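Local coordinates for protein lantibiotic dehydratase (PDB 5EHK) that probably dehydrates serine and threonine residues of the NAI-107 precursor peptide, using glutamyl-tRNA as the source of the activating glutamate, at residues V324-E329 against R357-H362; D852-I857 against A933-L938. All blocks are in the same frame, centred on the assembly; numbering follows the deposited sequence.

Contact 1: V324-E329 against R357-H362; sequences VAALRE and RRVHPH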
loop_
_atom_site.group_PDB
_atom_site.type_symbol
_atom_site.label_atom_id
_atom_site.label_comp_id
_atom_site.label_asym_id
_atom_site.label_seq_id
_atom_site.Cartn_x
_atom_site.Cartn_y
_atom_site.Cartn_z
ATOM N N VAL A 324 43.578 31.745 -16.675
ATOM C CA VAL A 324 43.843 32.098 -15.287
ATOM C C VAL A 324 43.716 33.596 -15.079
ATOM O O VAL A 324 43.018 34.046 -14.175
ATOM C CB VAL A 324 45.220 31.581 -14.812
ATOM C CG1 VAL A 324 45.666 32.282 -13.537
ATOM C CG2 VAL A 324 45.158 30.080 -14.576
ATOM N N ALA A 325 44.348 34.372 -15.949
ATOM C CA ALA A 325 44.282 35.822 -15.832
ATOM C C ALA A 325 42.838 36.310 -15.994
ATOM O O ALA A 325 42.370 37.118 -15.200
ATOM C CB ALA A 325 45.225 36.491 -16.829
ATOM N N ALA A 326 42.131 35.790 -16.995
ATOM C CA ALA A 326 40.710 36.094 -17.194
ATOM C C ALA A 326 39.810 35.803 -15.968
ATOM O O ALA A 326 38.746 36.409 -15.799
ATOM C CB ALA A 326 40.195 35.336 -18.416
ATOM N N LEU A 327 40.251 34.892 -15.106
ATOM C CA LEU A 327 39.504 34.573 -13.899
ATOM C C LEU A 327 39.867 35.522 -12.765
ATOM O O LEU A 327 38.992 35.963 -12.023
ATOM C CB LEU A 327 39.748 33.119 -13.463
ATOM C CG LEU A 327 39.059 32.004 -14.262
ATOM C CD1 LEU A 327 39.586 30.643 -13.860
ATOM C CD2 LEU A 327 37.548 32.057 -14.091
ATOM N N ARG A 328 41.147 35.867 -12.654
ATOM C CA ARG A 328 41.597 36.837 -11.649
ATOM C C ARG A 328 40.994 38.220 -11.899
ATOM O O ARG A 328 40.906 39.039 -10.987
ATOM C CB ARG A 328 43.123 36.953 -11.662
ATOM C CG ARG A 328 43.845 35.658 -11.412
ATOM C CD ARG A 328 45.338 35.865 -11.275
ATOM N NE ARG A 328 46.031 34.585 -11.226
ATOM C CZ ARG A 328 47.347 34.445 -11.260
ATOM N NH1 ARG A 328 48.132 35.512 -11.326
ATOM N NH2 ARG A 328 47.874 33.233 -11.228
ATOM N N GLU A 329 40.609 38.480 -13.144
ATOM C CA GLU A 329 40.010 39.752 -13.496
ATOM C C GLU A 329 38.615 39.793 -12.912
ATOM O O GLU A 329 38.187 40.808 -12.346
ATOM C CB GLU A 329 39.931 39.935 -15.017
ATOM C CG GLU A 329 39.730 41.406 -15.433
ATOM C CD GLU A 329 39.656 41.626 -16.944
ATOM O OE1 GLU A 329 40.443 41.012 -17.698
ATOM O OE2 GLU A 329 38.785 42.413 -17.379
ATOM N N ARG A 357 32.022 36.840 -19.206
ATOM C CA ARG A 357 31.631 36.390 -20.544
ATOM C C ARG A 357 32.845 36.111 -21.422
ATOM O O ARG A 357 32.764 35.342 -22.391
ATOM C CB ARG A 357 30.717 37.415 -21.235
ATOM C CG ARG A 357 29.338 37.546 -20.618
ATOM C CD ARG A 357 28.431 38.430 -21.458
ATOM N NE ARG A 357 28.214 37.877 -22.794
ATOM C CZ ARG A 357 27.310 36.943 -23.088
ATOM N NH1 ARG A 357 26.517 36.450 -22.140
ATOM N NH2 ARG A 357 27.191 36.499 -24.334
ATOM N N ARG A 358 33.958 36.768 -21.103
ATOM C CA ARG A 358 35.203 36.537 -21.826
ATOM C C ARG A 358 35.688 35.123 -21.540
ATOM O O ARG A 358 36.017 34.361 -22.454
ATOM C CB ARG A 358 36.262 37.577 -21.447
ATOM C CG ARG A 358 36.497 38.623 -22.544
ATOM C CD ARG A 358 37.377 39.759 -22.062
ATOM N NE ARG A 358 36.652 40.720 -21.238
ATOM C CZ ARG A 358 37.170 41.330 -20.174
ATOM N NH1 ARG A 358 38.421 41.070 -19.804
ATOM N NH2 ARG A 358 36.434 42.193 -19.476
ATOM N N VAL A 359 35.701 34.784 -20.256
ATOM C CA VAL A 359 36.021 33.446 -19.798
ATOM C C VAL A 359 35.087 32.441 -20.434
ATOM O O VAL A 359 35.532 31.448 -21.002
ATOM C CB VAL A 359 35.839 33.354 -18.281
ATOM C CG1 VAL A 359 35.829 31.902 -17.820
ATOM C CG2 VAL A 359 36.919 34.157 -17.577
ATOM N N HIS A 360 33.795 32.734 -20.376
ATOM C CA HIS A 360 32.761 31.884 -20.967
ATOM C C HIS A 360 31.403 32.559 -20.796
ATOM O O HIS A 360 31.031 32.943 -19.681
ATOM C CB HIS A 360 32.721 30.511 -20.282
ATOM C CG HIS A 360 31.609 29.628 -20.761
ATOM N ND1 HIS A 360 31.445 29.290 -22.088
ATOM C CD2 HIS A 360 30.586 29.040 -20.092
ATOM C CE1 HIS A 360 30.379 28.517 -22.214
ATOM N NE2 HIS A 360 29.837 28.353 -21.020
ATOM N N PRO A 361 30.651 32.697 -21.900
ATOM C CA PRO A 361 29.345 33.358 -21.833
ATOM C C PRO A 361 28.321 32.483 -21.127
ATOM O O PRO A 361 27.976 31.431 -21.653
ATOM C CB PRO A 361 28.972 33.541 -23.310
ATOM C CG PRO A 361 29.756 32.492 -24.039
ATOM C CD PRO A 361 31.035 32.350 -23.279
ATOM N N HIS A 362 27.857 32.907 -19.953
ATOM C CA HIS A 362 26.821 32.166 -19.231
ATOM C C HIS A 362 25.638 33.040 -18.834
ATOM O O HIS A 362 25.821 34.202 -18.466
ATOM C CB HIS A 362 27.401 31.509 -17.977
ATOM C CG HIS A 362 26.503 30.469 -17.375
ATOM N ND1 HIS A 362 26.298 30.357 -16.017
ATOM C CD2 HIS A 362 25.770 29.485 -17.952
ATOM C CE1 HIS A 362 25.472 29.351 -15.784
ATOM N NE2 HIS A 362 25.139 28.806 -16.941
#

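Contact 2: D852-I857 against A933-L938; sequences DRWFFI and AAISLL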
loop_
_atom_site.group_PDB
_atom_site.type_symbol
_atom_site.label_atom_id
_atom_site.label_comp_id
_atom_site.label_asym_id
_atom_site.label_seq_id
_atom_site.Cartn_x
_atom_site.Cartn_y
_atom_site.Cartn_z
ATOM N N ASP A 852 23.366 -36.962 2.623
ATOM C CA ASP A 852 23.786 -37.292 3.991
ATOM C C ASP A 852 23.001 -36.492 5.020
ATOM O O ASP A 852 22.934 -36.848 6.202
ATOM C CB ASP A 852 25.310 -37.121 4.170
ATOM C CG ASP A 852 25.732 -35.671 4.444
ATOM O OD1 ASP A 852 26.695 -35.477 5.197
ATOM O OD2 ASP A 852 25.141 -34.717 3.895
ATOM N N ARG A 853 22.424 -35.392 4.561
ATOM C CA ARG A 853 21.606 -34.554 5.403
ATOM C C ARG A 853 20.423 -34.031 4.602
ATOM O O ARG A 853 20.549 -33.732 3.417
ATOM C CB ARG A 853 22.429 -33.390 5.938
ATOM C CG ARG A 853 23.404 -33.772 7.011
ATOM C CD ARG A 853 22.671 -34.182 8.272
ATOM N NE ARG A 853 23.583 -34.771 9.253
ATOM C CZ ARG A 853 23.300 -35.823 10.016
ATOM N NH1 ARG A 853 22.118 -36.406 9.939
ATOM N NH2 ARG A 853 24.204 -36.285 10.870
ATOM N N TRP A 854 19.274 -33.908 5.253
ATOM C CA TRP A 854 18.121 -33.289 4.619
ATOM C C TRP A 854 17.343 -32.562 5.697
ATOM O O TRP A 854 17.452 -32.917 6.863
ATOM C CB TRP A 854 17.235 -34.328 3.931
ATOM C CG TRP A 854 16.327 -35.005 4.904
ATOM C CD1 TRP A 854 16.616 -36.101 5.652
ATOM C CD2 TRP A 854 14.990 -34.629 5.245
ATOM N NE1 TRP A 854 15.552 -36.430 6.431
ATOM C CE2 TRP A 854 14.533 -35.546 6.203
ATOM C CE3 TRP A 854 14.133 -33.598 4.836
ATOM C CZ2 TRP A 854 13.262 -35.484 6.753
ATOM C CZ3 TRP A 854 12.876 -33.528 5.378
ATOM C CH2 TRP A 854 12.448 -34.467 6.331
ATOM N N PHE A 855 16.599 -31.528 5.321
ATOM C CA PHE A 855 15.670 -30.911 6.257
ATOM C C PHE A 855 14.611 -30.097 5.518
ATOM O O PHE A 855 14.718 -29.896 4.313
ATOM C CB PHE A 855 16.405 -30.115 7.347
ATOM C CG PHE A 855 17.024 -28.807 6.890
ATOM C CD1 PHE A 855 18.374 -28.730 6.561
ATOM C CD2 PHE A 855 16.263 -27.636 6.814
ATOM C CE1 PHE A 855 18.958 -27.508 6.173
ATOM C CE2 PHE A 855 16.853 -26.405 6.419
ATOM C CZ PHE A 855 18.196 -26.348 6.096
ATOM N N PHE A 856 13.582 -29.639 6.217
ATOM C CA PHE A 856 12.642 -28.761 5.565
ATOM C C PHE A 856 12.268 -27.633 6.497
ATOM O O PHE A 856 12.233 -27.815 7.717
ATOM C CB PHE A 856 11.381 -29.507 5.127
ATOM C CG PHE A 856 10.334 -29.593 6.202
ATOM C CD1 PHE A 856 9.433 -28.549 6.411
ATOM C CD2 PHE A 856 10.251 -30.714 7.010
ATOM C CE1 PHE A 856 8.508 -28.622 7.406
ATOM C CE2 PHE A 856 9.312 -30.787 7.996
ATOM C CZ PHE A 856 8.437 -29.744 8.197
ATOM N N ILE A 857 11.950 -26.482 5.905
ATOM C CA ILE A 857 11.390 -25.369 6.639
ATOM C C ILE A 857 10.175 -24.808 5.871
ATOM O O ILE A 857 10.068 -24.936 4.646
ATOM C CB ILE A 857 12.409 -24.231 6.878
ATOM C CG1 ILE A 857 12.759 -23.510 5.576
ATOM C CG2 ILE A 857 13.678 -24.739 7.545
ATOM C CD1 ILE A 857 13.602 -22.281 5.786
ATOM N N ALA A 933 10.867 -35.779 12.890
ATOM C CA ALA A 933 9.935 -35.721 14.007
ATOM C C ALA A 933 8.639 -35.012 13.616
ATOM O O ALA A 933 7.553 -35.515 13.878
ATOM C CB ALA A 933 10.585 -35.031 15.201
ATOM N N ALA A 934 8.758 -33.837 13.004
ATOM C CA ALA A 934 7.583 -33.062 12.612
ATOM C C ALA A 934 6.693 -33.851 11.642
ATOM O O ALA A 934 5.472 -33.880 11.773
ATOM C CB ALA A 934 7.989 -31.705 12.020
ATOM N N ILE A 935 7.306 -34.465 10.645
ATOM C CA ILE A 935 6.569 -35.325 9.735
ATOM C C ILE A 935 5.856 -36.463 10.485
ATOM O O ILE A 935 4.683 -36.748 10.224
ATOM C CB ILE A 935 7.488 -35.883 8.647
ATOM C CG1 ILE A 935 7.970 -34.738 7.772
ATOM C CG2 ILE A 935 6.786 -36.935 7.831
ATOM C CD1 ILE A 935 8.801 -35.202 6.627
ATOM N N SER A 936 6.565 -37.097 11.419
ATOM C CA SER A 936 5.994 -38.158 12.259
ATOM C C SER A 936 4.760 -37.697 13.023
ATOM O O SER A 936 3.721 -38.379 13.017
ATOM C CB SER A 936 7.015 -38.616 13.293
ATOM O OG SER A 936 7.755 -39.716 12.827
ATOM N N LEU A 937 4.892 -36.527 13.657
ATOM C CA LEU A 937 3.846 -35.941 14.464
ATOM C C LEU A 937 2.633 -35.540 13.605
ATOM O O LEU A 937 1.478 -35.802 13.961
ATOM C CB LEU A 937 4.405 -34.740 15.220
ATOM C CG LEU A 937 5.441 -35.045 16.301
ATOM C CD1 LEU A 937 5.915 -33.781 16.984
ATOM C CD2 LEU A 937 4.898 -36.019 17.345
ATOM N N LEU A 938 2.898 -34.937 12.453
ATOM C CA LEU A 938 1.820 -34.549 11.560
ATOM C C LEU A 938 1.050 -35.773 11.093
ATOM O O LEU A 938 -0.164 -35.712 10.934
ATOM C CB LEU A 938 2.361 -33.762 10.365
ATOM C CG LEU A 938 2.791 -32.332 10.691
ATOM C CD1 LEU A 938 3.635 -31.745 9.564
ATOM C CD2 LEU A 938 1.569 -31.457 10.976
#

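Contact 1: V324-E329 against R357-H362
Arg358 and Glu329 meet at the exposed margin of this helix pair, their side chains crossing at about a right angle. The arginine chain, bent at chi3 (-78°), presents the end of its guanidinium, and both terminal nitrogens converge on a single carboxylate oxygen. NH1 is the nearer donor, 2.8 Å from Glu329 OE2 on its syn side but well tilted out of the carboxylate plane; NH2, 3.2 Å from the same Glu329 OE2, comes from above that plane and makes a more bent bond. The oxygen sits almost in the guanidinium plane, yet both nitrogens reach it from the same face of the carboxylate, and the two planes are 43° apart. Glu329 is extended beyond CG, with CG anti to the backbone N (chi1 -162°), which carries the carboxylate out to the neighbouring helix.

Next to this pair, further into the interface, both methyls of Val359 meet helix 318-339. CG2 lies 3.6 Å from Ala326 CB and 3.4 Å from the carbonyl oxygen Ala326 O; CG1 is 4.1 Å from Leu327 CD2, the valine and leucine crossing at about a right angle. The small alanine lets the helices come close, with Ala326 CA and Val359 CA 6.0 Å apart. Trp176 of helix 174-185 packs on both Leu327 and Val359. The contact thus joins consecutive helices 318-339 and 346-359 as a helical hairpin, close to where the second ends and the chain leaves helical geometry at His360.

Arg333 also bridges to Glu329 OE2, so one oxygen answers two arginines; that concentration of positive charge would probably favour the ionised carboxylate.

Contact 2: D852-I857 against A933-L938
Trp854 and Phe856 both hold CG between the backbone N and the carbonyl carbon (chi1 81° and 87°). Two residues apart, they put their rings on one side of the strand; Phe856 starts toward the helix, and the indole reaches it only with its outer end. Ile935 meets both. Its CG1 is anti to the carbonyl carbon and the chain then runs on extended, and two successive carbons of this same branch serve different rings: CD1 ends 3.7 Å from Trp854 CH2, at the far corner of the indole, while CG1 lies 4.2 Å from Phe856 CE2. Both approaches are oblique. Ala934 CB meets Phe856 at its ring edge, near the ring plane, 4.3 Å from Phe856 CZ.

In the C-terminal part of the dehydratase, helix 920-942 packs along the edge strand 853-861 of a four-stranded antiparallel sheet, the local axes 10.6 Å apart and inclined at 56°. At that separation the backbones of the two segments stay apart and the long aromatic side chains span the distance. Val839 of helix 839-848 touches both Trp854 and Ile935, adding to the apolar cluster, while Leu1085 of helix 1068-1085 packs on Ala934. The outward-facing backbone of Phe856 has polar partners: Ser931, on the same helix as Ile935, hydrogen-bonds through OG to its N, and Arg1084 binds its O.

Overall arrangement
Contact 1 and contact 2 lie on opposite sides of the chain's centre, with their own centres 78 Å apart and their nearest atoms about 57 Å apart. They share no helix or strand and belong to the N-terminal and C-terminal regions of the dehydratase respectively. Contact 1 is partly buried and joins two helices that follow one another closely in sequence. Its apolar patch is bordered by an ionic pair at the more exposed margin. Contact 2 brings together a strand segment and a helix segment separated by 75 residues; every touching side chain is buried, and the meeting between its segments is wholly apolar, with aromatic rings in place of charges.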